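Local coordinates for flavoredoxin (Desulfovibrio vulgaris str. 'Miyazaki F', PDB 2D5M), which binds flavin mononucleotide and, as a small flavoprotein of the flavin reductase-like family, probably carries electrons between redox partners, at residues L16-T21 with A65-P71; R27-A33 with L50-T56; P115-K121 with E137-V143. All blocks are in the same frame, centred on the assembly; numbering follows the deposited sequence.

All three contacts reach the same antiparallel, curled sheet of the flavin reductase-like domain. Contact 1 pairs strand 14-22 with strand 65-70 near the centre of the chain. Strand 28-41 lies beside 14-22, and contact 2, centred about 10 Å from contact 1, joins it to the turn and the start of helix 55-63 around FMN. Beyond 65-70 comes strand 116-126, whose hairpin with 133-144 is contact 3, its centre about 9 Å from that of contact 1. Along the chain both segments of contact 2 fall between those of contact 1, and contact 3 follows. Contacts 2 and 3, about 18 Å apart between centres, do not touch: one holds the cofactor, the other reaches the second subunit, as does contact 1.

Contact 1. Residues L16-T21 with A65-P71; sequences LFLVGT and AFTISIP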
loop_
_atom_site.group_PDB
_atom_site.type_symbol
_atom_site.label_atom_id
_atom_site.label_comp_id
_atom_site.label_asym_id
_atom_site.label_seq_id
_atom_site.Cartn_x
_atom_site.Cartn_y
_atom_site.Cartn_z
ATOM N N LEU A 16 0.527 6.621 3.689
ATOM C CA LEU A 16 1.283 7.500 4.565
ATOM C C LEU A 16 0.858 7.166 5.983
ATOM O O LEU A 16 -0.032 7.790 6.569
ATOM C CB LEU A 16 1.064 9.009 4.237
ATOM C CG LEU A 16 1.898 9.994 5.075
ATOM C CD1 LEU A 16 3.368 9.782 4.826
ATOM C CD2 LEU A 16 1.472 11.430 4.793
ATOM N N PHE A 17 1.456 6.116 6.531
ATOM C CA PHE A 17 1.173 5.668 7.878
ATOM C C PHE A 17 2.073 6.383 8.884
ATOM O O PHE A 17 3.268 6.411 8.713
ATOM C CB PHE A 17 1.448 4.173 7.972
ATOM C CG PHE A 17 0.481 3.286 7.162
ATOM C CD1 PHE A 17 0.887 1.989 6.844
ATOM C CD2 PHE A 17 -0.786 3.691 6.735
ATOM C CE1 PHE A 17 0.090 1.087 6.183
ATOM C CE2 PHE A 17 -1.604 2.749 6.065
ATOM C CZ PHE A 17 -1.192 1.461 5.799
ATOM N N LEU A 18 1.499 6.865 9.989
ATOM C CA LEU A 18 2.327 7.327 11.077
ATOM C C LEU A 18 2.432 6.209 12.124
ATOM O O LEU A 18 1.443 5.830 12.780
ATOM C CB LEU A 18 1.862 8.604 11.729
ATOM C CG LEU A 18 2.126 9.848 10.852
ATOM C CD1 LEU A 18 1.186 9.846 9.660
ATOM C CD2 LEU A 18 2.063 11.103 11.717
ATOM N N VAL A 19 3.622 5.640 12.246
ATOM C CA VAL A 19 3.898 4.511 13.129
ATOM C C VAL A 19 4.238 5.055 14.488
ATOM O O VAL A 19 5.211 5.817 14.641
ATOM C CB VAL A 19 5.052 3.669 12.572
ATOM C CG1 VAL A 19 5.355 2.533 13.523
ATOM C CG2 VAL A 19 4.715 3.097 11.186
ATOM N N GLY A 20 3.418 4.704 15.486
ATOM C CA GLY A 20 3.519 5.256 16.847
ATOM C C GLY A 20 4.108 4.245 17.792
ATOM O O GLY A 20 3.749 3.056 17.776
ATOM N N THR A 21 4.996 4.689 18.678
ATOM C CA THR A 21 5.684 3.856 19.644
ATOM C C THR A 21 6.002 4.636 20.931
ATOM O O THR A 21 5.924 5.862 20.960
ATOM C CB THR A 21 7.027 3.354 19.086
ATOM O OG1 THR A 21 7.851 4.467 18.722
ATOM C CG2 THR A 21 6.876 2.371 17.923
ATOM N N ALA A 65 5.226 -3.653 20.067
ATOM C CA ALA A 65 3.935 -3.047 19.846
ATOM C C ALA A 65 4.129 -1.718 19.118
ATOM O O ALA A 65 5.115 -1.028 19.349
ATOM C CB ALA A 65 3.251 -2.755 21.182
ATOM N N PHE A 66 3.151 -1.373 18.271
ATOM C CA PHE A 66 3.167 -0.104 17.598
ATOM C C PHE A 66 1.730 0.183 17.143
ATOM O O PHE A 66 0.889 -0.712 17.097
ATOM C CB PHE A 66 4.123 -0.065 16.413
ATOM C CG PHE A 66 3.907 -1.086 15.307
ATOM C CD1 PHE A 66 3.205 -0.708 14.150
ATOM C CD2 PHE A 66 4.417 -2.351 15.369
ATOM C CE1 PHE A 66 3.072 -1.608 13.099
ATOM C CE2 PHE A 66 4.222 -3.276 14.336
ATOM C CZ PHE A 66 3.554 -2.906 13.186
ATOM N N THR A 67 1.475 1.438 16.823
ATOM C CA THR A 67 0.234 1.822 16.219
ATOM C C THR A 67 0.502 2.373 14.812
ATOM O O THR A 67 1.622 2.726 14.494
ATOM C CB THR A 67 -0.511 2.910 17.027
ATOM O OG1 THR A 67 0.281 4.081 16.963
ATOM C CG2 THR A 67 -0.758 2.456 18.440
ATOM N N ILE A 68 -0.567 2.446 14.009
ATOM C CA ILE A 68 -0.597 3.182 12.764
ATOM C C ILE A 68 -1.739 4.172 12.869
ATOM O O ILE A 68 -2.878 3.790 13.034
ATOM C CB ILE A 68 -0.721 2.242 11.564
ATOM C CG1 ILE A 68 0.598 1.478 11.362
ATOM C CG2 ILE A 68 -1.152 3.029 10.298
ATOM C CD1 ILE A 68 0.520 0.330 10.393
ATOM N N SER A 69 -1.392 5.439 12.724
ATOM C CA SER A 69 -2.395 6.494 12.668
ATOM C C SER A 69 -2.416 7.045 11.250
ATOM O O SER A 69 -1.368 7.283 10.643
ATOM C CB SER A 69 -2.069 7.603 13.672
ATOM O OG SER A 69 -2.009 7.143 14.991
ATOM N N ILE A 70 -3.628 7.238 10.714
ATOM C CA ILE A 70 -3.791 7.640 9.313
ATOM C C ILE A 70 -4.175 9.123 9.298
ATOM O O ILE A 70 -5.221 9.474 9.807
ATOM C CB ILE A 70 -4.814 6.747 8.636
ATOM C CG1 ILE A 70 -4.290 5.301 8.634
ATOM C CG2 ILE A 70 -5.133 7.221 7.241
ATOM C CD1 ILE A 70 -4.960 4.237 7.913
ATOM N N PRO A 71 -3.300 9.977 8.742
ATOM C CA PRO A 71 -3.606 11.428 8.763
ATOM C C PRO A 71 -4.706 11.725 7.725
ATOM O O PRO A 71 -4.754 11.134 6.641
ATOM C CB PRO A 71 -2.321 12.085 8.334
ATOM C CG PRO A 71 -1.657 11.039 7.494
ATOM C CD PRO A 71 -2.026 9.679 8.102
HETATM O O HOH W 1 0.488 6.242 15.371
#
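Phe17 and Ile68 meet where strands 17-21 and 65-70 run antiparallel. The methyl CG2 of Ile68 sits over one face of the Phe17 ring, a CH-pi contact with CG2 4.0 Å from the ring centroid. It lies nearest the root of the ring, 3.5 Å from Phe17 CG, and it gets there because Ile68 holds CG2 anti to its own backbone N while CG1 runs beside that N (chi1 -71°). Ile70 lies alongside the same phenyl group, and Tyr12 of the second subunit packs on both Phe17 and Ile70. Farther along, Val19 CG1 approaches the Phe66 ring at CD1 (3.9 Å).

Leu18, Gly20, Thr67 and Ser69 belong to the other face. In the modelled conformer Leu18 turns CD1 toward Pro71. Thr67 keeps OG1 between its backbone N and carbonyl carbon (chi1 66°), which lays the hydroxyl against Gly20, 3.4 Å from Gly20 CA. A water gives hydrogen bonds to Leu18 O and Thr67 OG1 and shares a third with Ser69 OG; Thr67 OG1 also bonds to Pro109 O, and Ser69 OG to Val111 N. Two reciprocal backbone pairs, Leu18 with Ser69 and Gly20 with Thr67, complete the ladder. One face is thus greasy and reaches the dimer partner; the other is mixed, apolar where Leu18 meets Pro71 and polar where the water links a carbonyl to two buried hydroxyls.

Contact 2. Residues R27-A33 with L50-T56; sequences RPNIMAA and LRKATYT. With FMN (flavin mononucleotide), chain E.
Asn29 and Thr56 close on the FMN phosphate from the two segments. Asn29 holds CG anti to its backbone N (chi1 -163°), which carries the amide out toward the phosphate, and ND2 bonds to O3P over 2.8 Å, nearly straight (175°). Thr56 grips O2P twice, through its backbone N and through OG1 at 2.7 Å, and Tyr55 N takes O1P, so each terminal oxygen is bound. At the isoalloxazine, Arg51 N donates to O2, while Arg51 NH2 reaches N1 at 3.0 Å and also the ribityl O3'. N1 lies at the edge of the guanidinium, in its plane. The ribityl O2' donates to Ala32 O.

Met31 lies across from Thr56 and Leu50. Its CG, set between backbone N and carbonyl carbon (chi1 58°), faces Thr56 OG1, and in the modelled conformer bends at chi2 and chi3 turn the chain end toward Leu50.

One shell out, Thr54 is the N-cap of helix 55-63: its OG1 bonds to Arg51 O and to Tyr57 N, tying the type I turn 51-54 to the helix start. Arg27 NH1 stands 3.6 Å from Tyr55 CE2, and Asp23 makes a salt bridge with Arg27 and a hydrogen bond with Tyr55 OH. The helix-start amides of Tyr55 and Thr56 would be expected to suit the phosphate charge, and a guanidinium at N1, with the Arg51 amide on O2, to favour negative charge on a reduced flavin.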
loop_
_atom_site.group_PDB
_atom_site.type_symbol
_atom_site.label_atom_id
_atom_site.label_comp_id
_atom_site.label_asym_id
_atom_site.label_seq_id
_atom_site.Cartn_x
_atom_site.Cartn_y
_atom_site.Cartn_z
ATOM N N ARG A 27 8.641 7.858 26.288
ATOM C CA ARG A 27 8.450 9.010 25.419
ATOM C C ARG A 27 7.717 8.575 24.155
ATOM O O ARG A 27 8.152 7.623 23.494
ATOM C CB ARG A 27 9.817 9.630 25.045
ATOM C CG ARG A 27 10.643 10.038 26.228
ATOM C CD ARG A 27 12.063 10.439 25.933
ATOM N NE ARG A 27 12.208 11.401 24.860
ATOM C CZ ARG A 27 12.678 11.234 23.614
ATOM N NH1 ARG A 27 13.120 10.081 23.156
ATOM N NH2 ARG A 27 12.733 12.282 22.784
ATOM N N PRO A 28 6.620 9.219 23.789
ATOM C CA PRO A 28 5.873 8.835 22.610
ATOM C C PRO A 28 6.503 9.359 21.337
ATOM O O PRO A 28 7.054 10.459 21.306
ATOM C CB PRO A 28 4.493 9.460 22.849
ATOM C CG PRO A 28 4.821 10.723 23.566
ATOM C CD PRO A 28 5.952 10.372 24.504
ATOM N N ASN A 29 6.381 8.589 20.256
ATOM C CA ASN A 29 6.953 8.959 18.969
ATOM C C ASN A 29 6.023 8.544 17.826
ATOM O O ASN A 29 5.177 7.674 17.994
ATOM C CB ASN A 29 8.291 8.267 18.779
ATOM C CG ASN A 29 9.157 8.885 17.686
ATOM O OD1 ASN A 29 9.025 10.081 17.375
ATOM N ND2 ASN A 29 10.065 8.084 17.138
ATOM N N ILE A 30 6.220 9.211 16.695
ATOM C CA ILE A 30 5.608 8.866 15.443
ATOM C C ILE A 30 6.643 9.081 14.354
ATOM O O ILE A 30 7.404 10.057 14.410
ATOM C CB ILE A 30 4.356 9.720 15.109
ATOM C CG1 ILE A 30 4.495 11.180 15.576
ATOM C CG2 ILE A 30 3.096 9.036 15.632
ATOM C CD1 ILE A 30 3.397 12.140 15.128
ATOM N N MET A 31 6.633 8.193 13.353
ATOM C CA MET A 31 7.411 8.352 12.125
ATOM C C MET A 31 6.519 8.056 10.951
ATOM O O MET A 31 5.504 7.382 11.086
ATOM C CB MET A 31 8.683 7.508 12.109
ATOM C CG MET A 31 8.440 6.018 12.267
ATOM S SD MET A 31 7.945 5.169 10.763
ATOM C CE MET A 31 9.489 5.051 9.859
ATOM N N ALA A 32 6.866 8.561 9.767
ATOM C CA ALA A 32 6.123 8.267 8.552
ATOM C C ALA A 32 6.666 7.023 7.848
ATOM O O ALA A 32 7.901 6.867 7.693
ATOM C CB ALA A 32 6.224 9.444 7.604
ATOM N N ALA A 33 5.771 6.187 7.383
ATOM C CA ALA A 33 6.121 4.970 6.635
ATOM C C ALA A 33 5.182 4.838 5.431
ATOM O O ALA A 33 3.971 4.784 5.606
ATOM C CB ALA A 33 6.043 3.733 7.472
ATOM N N LEU A 50 10.855 -0.760 8.182
ATOM C CA LEU A 50 11.470 0.314 8.936
ATOM C C LEU A 50 12.963 0.087 9.035
ATOM O O LEU A 50 13.415 -0.980 9.428
ATOM C CB LEU A 50 10.875 0.389 10.358
ATOM C CG LEU A 50 9.351 0.537 10.468
ATOM C CD1 LEU A 50 8.864 0.751 11.877
ATOM C CD2 LEU A 50 8.873 1.684 9.543
ATOM N N ARG A 51 13.719 1.108 8.696
ATOM C CA ARG A 51 15.154 1.043 8.731
ATOM C C ARG A 51 15.684 1.021 10.146
ATOM O O ARG A 51 15.178 1.649 11.066
ATOM C CB ARG A 51 15.766 2.250 7.987
ATOM C CG ARG A 51 15.547 2.200 6.501
ATOM C CD ARG A 51 15.908 3.495 5.726
ATOM N NE ARG A 51 14.963 4.462 6.250
ATOM C CZ ARG A 51 15.195 5.410 7.165
ATOM N NH1 ARG A 51 16.402 5.706 7.603
ATOM N NH2 ARG A 51 14.153 6.090 7.604
ATOM N N LYS A 52 16.851 0.317 10.280
ATOM C CA LYS A 52 17.498 0.196 11.590
ATOM C C LYS A 52 17.913 1.507 12.187
ATOM O O LYS A 52 18.038 1.658 13.411
ATOM C CB LYS A 52 18.667 -0.782 11.441
ATOM C CG LYS A 52 18.333 -2.212 11.113
ATOM C CD LYS A 52 19.531 -3.121 11.044
ATOM C CE LYS A 52 19.073 -4.561 11.150
ATOM N NZ LYS A 52 20.040 -5.563 10.586
ATOM N N ALA A 53 18.179 2.527 11.355
ATOM C CA ALA A 53 18.604 3.822 11.833
ATOM C C ALA A 53 17.485 4.580 12.512
ATOM O O ALA A 53 17.735 5.557 13.227
ATOM C CB ALA A 53 19.164 4.670 10.690
ATOM N N THR A 54 16.215 4.222 12.271
ATOM C CA THR A 54 15.135 4.987 12.865
ATOM C C THR A 54 15.042 4.706 14.376
ATOM O O THR A 54 15.295 3.589 14.837
ATOM C CB THR A 54 13.791 4.715 12.212
ATOM O OG1 THR A 54 13.395 3.389 12.429
ATOM C CG2 THR A 54 13.801 4.986 10.740
ATOM N N TYR A 55 14.678 5.736 15.117
ATOM C CA TYR A 55 14.484 5.539 16.573
ATOM C C TYR A 55 13.319 4.569 16.807
ATOM O O TYR A 55 13.312 3.748 17.730
ATOM C CB TYR A 55 14.285 6.893 17.227
ATOM C CG TYR A 55 14.384 6.909 18.729
ATOM C CD1 TYR A 55 15.582 6.528 19.335
ATOM C CD2 TYR A 55 13.353 7.284 19.556
ATOM C CE1 TYR A 55 15.766 6.524 20.698
ATOM C CE2 TYR A 55 13.491 7.308 20.941
ATOM C CZ TYR A 55 14.688 6.913 21.524
ATOM O OH TYR A 55 14.910 6.905 22.880
ATOM N N THR A 56 12.296 4.662 15.960
ATOM C CA THR A 56 11.136 3.791 16.038
ATOM C C THR A 56 11.487 2.326 15.959
ATOM O O THR A 56 10.901 1.507 16.663
ATOM C CB THR A 56 10.166 4.174 14.900
ATOM O OG1 THR A 56 9.720 5.517 15.130
ATOM C CG2 THR A 56 8.963 3.293 14.840
HETATM N N1 FMN E . 11.403 5.374 6.780
HETATM C C2 FMN E . 11.360 4.009 6.888
HETATM O O2 FMN E . 12.225 3.396 7.530
HETATM N N3 FMN E . 10.345 3.318 6.230
HETATM C C4 FMN E . 9.378 3.891 5.435
HETATM O O4 FMN E . 8.510 3.185 4.879
HETATM C C4A FMN E . 9.454 5.303 5.280
HETATM N N5 FMN E . 8.570 5.927 4.466
HETATM C C5A FMN E . 8.595 7.299 4.495
HETATM C C6 FMN E . 7.660 7.988 3.672
HETATM C C7 FMN E . 7.556 9.369 3.645
HETATM C C7M FMN E . 6.593 10.091 2.731
HETATM C C8 FMN E . 8.424 10.113 4.529
HETATM C C8M FMN E . 8.272 11.624 4.595
HETATM C C9 FMN E . 9.386 9.459 5.279
HETATM C C9A FMN E . 9.487 8.077 5.287
HETATM N N10 FMN E . 10.468 7.361 6.007
HETATM C C10 FMN E . 10.428 5.989 6.060
HETATM C "C1'" FMN E . 11.502 8.101 6.783
HETATM C "C2'" FMN E . 11.199 8.146 8.279
HETATM O "O2'" FMN E . 9.852 8.548 8.555
HETATM C "C3'" FMN E . 12.149 9.156 8.931
HETATM O "O3'" FMN E . 13.477 8.585 8.860
HETATM C "C4'" FMN E . 11.799 9.513 10.368
HETATM O "O4'" FMN E . 12.561 10.712 10.677
HETATM C "C5'" FMN E . 12.126 8.450 11.358
HETATM O "O5'" FMN E . 11.758 8.950 12.685
HETATM P P FMN E . 12.298 8.239 14.025
HETATM O O1P FMN E . 13.833 8.268 13.993
HETATM O O2P FMN E . 11.795 6.819 14.110
HETATM O O3P FMN E . 11.713 9.162 15.079
#

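Contact 3. Residues P115-K121 with E137-V143; sequences PMAIELK and EIMDVKV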
loop_
_atom_site.group_PDB
_atom_site.type_symbol
_atom_site.label_atom_id
_atom_site.label_comp_id
_atom_site.label_asym_id
_atom_site.label_seq_id
_atom_site.Cartn_x
_atom_site.Cartn_y
_atom_site.Cartn_z
ATOM N N PRO A 115 -8.111 10.721 12.143
ATOM C CA PRO A 115 -9.432 10.120 12.074
ATOM C C PRO A 115 -9.460 8.628 12.312
ATOM O O PRO A 115 -10.520 8.026 12.613
ATOM C CB PRO A 115 -9.865 10.445 10.647
ATOM C CG PRO A 115 -8.574 10.569 9.851
ATOM C CD PRO A 115 -7.714 11.281 10.846
ATOM N N MET A 116 -8.344 7.971 12.130
ATOM C CA MET A 116 -8.274 6.509 12.161
ATOM C C MET A 116 -6.933 6.082 12.779
ATOM O O MET A 116 -5.883 6.612 12.440
ATOM C CB MET A 116 -8.394 5.962 10.763
ATOM C CG MET A 116 -8.317 4.478 10.595
ATOM S SD MET A 116 -8.900 4.174 8.900
ATOM C CE MET A 116 -8.768 2.433 8.933
ATOM N N ALA A 117 -6.996 5.080 13.648
ATOM C CA ALA A 117 -5.820 4.555 14.313
ATOM C C ALA A 117 -5.975 3.015 14.418
ATOM O O ALA A 117 -7.059 2.503 14.619
ATOM C CB ALA A 117 -5.638 5.171 15.674
ATOM N N ILE A 118 -4.858 2.344 14.262
ATOM C CA ILE A 118 -4.778 0.893 14.291
ATOM C C ILE A 118 -3.778 0.500 15.369
ATOM O O ILE A 118 -2.671 1.071 15.412
ATOM C CB ILE A 118 -4.317 0.366 12.897
ATOM C CG1 ILE A 118 -5.154 0.924 11.770
ATOM C CG2 ILE A 118 -4.301 -1.151 12.933
ATOM C CD1 ILE A 118 -4.624 0.589 10.388
ATOM N N GLU A 119 -4.145 -0.421 16.241
ATOM C CA GLU A 119 -3.283 -0.928 17.286
ATOM C C GLU A 119 -2.708 -2.272 16.884
ATOM O O GLU A 119 -3.491 -3.180 16.542
ATOM C CB GLU A 119 -4.080 -1.080 18.605
ATOM C CG GLU A 119 -4.650 0.217 19.122
ATOM C CD GLU A 119 -5.026 0.176 20.586
ATOM O OE1 GLU A 119 -4.333 -0.594 21.332
ATOM O OE2 GLU A 119 -5.937 0.943 20.971
ATOM N N LEU A 120 -1.391 -2.398 16.916
ATOM C CA LEU A 120 -0.730 -3.618 16.449
ATOM C C LEU A 120 0.229 -4.199 17.491
ATOM O O LEU A 120 0.964 -3.521 18.194
ATOM C CB LEU A 120 0.043 -3.382 15.141
ATOM C CG LEU A 120 -0.822 -2.823 14.006
ATOM C CD1 LEU A 120 -0.659 -1.299 13.861
ATOM C CD2 LEU A 120 -0.540 -3.506 12.666
ATOM N N LYS A 121 0.205 -5.546 17.532
ATOM C CA LYS A 121 1.135 -6.363 18.302
ATOM C C LYS A 121 2.172 -6.922 17.373
ATOM O O LYS A 121 1.828 -7.548 16.347
ATOM C CB LYS A 121 0.396 -7.509 18.989
ATOM C CG LYS A 121 1.208 -8.554 19.718
ATOM C CD LYS A 121 0.391 -9.705 20.291
ATOM C CE LYS A 121 -0.282 -10.551 19.223
ATOM N NZ LYS A 121 -0.749 -11.899 19.583
ATOM N N GLU A 137 0.241 -7.715 14.072
ATOM C CA GLU A 137 -1.129 -8.217 14.108
ATOM C C GLU A 137 -2.027 -7.058 14.523
ATOM O O GLU A 137 -1.804 -6.416 15.541
ATOM C CB GLU A 137 -1.283 -9.359 15.092
ATOM C CG GLU A 137 -2.696 -9.868 15.196
ATOM C CD GLU A 137 -2.891 -11.102 16.058
ATOM O OE1 GLU A 137 -1.872 -11.737 16.447
ATOM O OE2 GLU A 137 -4.081 -11.428 16.350
ATOM N N ILE A 138 -3.068 -6.806 13.758
ATOM C CA ILE A 138 -4.057 -5.796 14.062
ATOM C C ILE A 138 -4.953 -6.281 15.191
ATOM O O ILE A 138 -5.661 -7.275 15.062
ATOM C CB ILE A 138 -4.932 -5.486 12.814
ATOM C CG1 ILE A 138 -4.077 -4.949 11.672
ATOM C CG2 ILE A 138 -6.055 -4.552 13.160
ATOM C CD1 ILE A 138 -4.807 -4.830 10.321
ATOM N N MET A 139 -4.889 -5.558 16.311
ATOM C CA MET A 139 -5.668 -5.858 17.495
ATOM C C MET A 139 -6.942 -5.054 17.544
ATOM O O MET A 139 -7.942 -5.494 18.168
ATOM C CB MET A 139 -4.817 -5.663 18.775
ATOM C CG MET A 139 -3.491 -6.363 18.751
ATOM S SD MET A 139 -3.513 -8.112 18.291
ATOM C CE MET A 139 -4.365 -8.780 19.695
ATOM N N ASP A 140 -6.953 -3.851 16.955
ATOM C CA ASP A 140 -8.124 -2.988 16.926
ATOM C C ASP A 140 -7.909 -1.934 15.890
ATOM O O ASP A 140 -6.801 -1.467 15.657
ATOM C CB ASP A 140 -8.346 -2.301 18.289
ATOM C CG ASP A 140 -9.714 -1.693 18.458
ATOM O OD1 ASP A 140 -10.685 -2.180 17.838
ATOM O OD2 ASP A 140 -9.865 -0.736 19.238
ATOM N N VAL A 141 -8.985 -1.539 15.247
ATOM C CA VAL A 141 -9.045 -0.377 14.362
ATOM C C VAL A 141 -10.089 0.589 14.944
ATOM O O VAL A 141 -11.237 0.203 15.172
ATOM C CB VAL A 141 -9.442 -0.813 12.947
ATOM C CG1 VAL A 141 -9.562 0.446 12.068
ATOM C CG2 VAL A 141 -8.489 -1.849 12.377
ATOM N N LYS A 142 -9.677 1.808 15.219
ATOM C CA LYS A 142 -10.487 2.841 15.819
ATOM C C LYS A 142 -10.713 3.960 14.823
ATOM O O LYS A 142 -9.760 4.441 14.210
ATOM C CB LYS A 142 -9.833 3.424 17.094
ATOM C CG LYS A 142 -9.915 2.489 18.304
ATOM C CD LYS A 142 -9.511 3.275 19.552
ATOM C CE LYS A 142 -8.378 2.631 20.286
ATOM N NZ LYS A 142 -8.683 1.230 20.698
ATOM N N VAL A 143 -11.950 4.376 14.695
ATOM C CA VAL A 143 -12.305 5.434 13.709
ATOM C C VAL A 143 -13.200 6.427 14.380
ATOM O O VAL A 143 -14.126 6.086 15.103
ATOM C CB VAL A 143 -12.954 4.791 12.487
ATOM C CG1 VAL A 143 -13.357 5.881 11.487
ATOM C CG2 VAL A 143 -12.038 3.781 11.811
#
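Met116 and Val143 begin an antiparallel ladder of strands 116-121 and 137-143 that runs to Lys121 with Glu137, the two axes inclined at 138°, and is interrupted by a classic bulge in which Met139 and Asp140 both face Glu119. Met139 N reaches Glu119 O at 2.8 Å, while Glu119 N bonds to Asp140 O. On the apolar face, Ile118 CG2 meets Ile138 CG2 at 3.8 Å, and the Leu120 side chain lies alongside Ile138, CD2 against CG1. Met116, extended beyond CG, carries CE to Val141 CG1 (3.8 Å). The strands form a beta hairpin of the domain sheet, which runs on across the dimer interface as Lys142 and Val143 pair with a strand of the second subunit.

On the other face, Lys142 bends at chi3 and chi4 to place NZ between two carboxylates. It meets Glu119 OE2 at 2.8 Å from above the carboxylate plane, and Asp140 OD2 at 2.7 Å through its anti lone pair. Glu104 adds a third acid, and the Glu119 carboxylate also accepts from the backbone amides of Glu104 and His105. Asp140 OD1 bonds to Ser4 of the second subunit. Nearer the hairpin end, Lys121 NZ and Glu137 OE1, 3.3 Å apart, form a salt bridge whose hydrogen bond is weak.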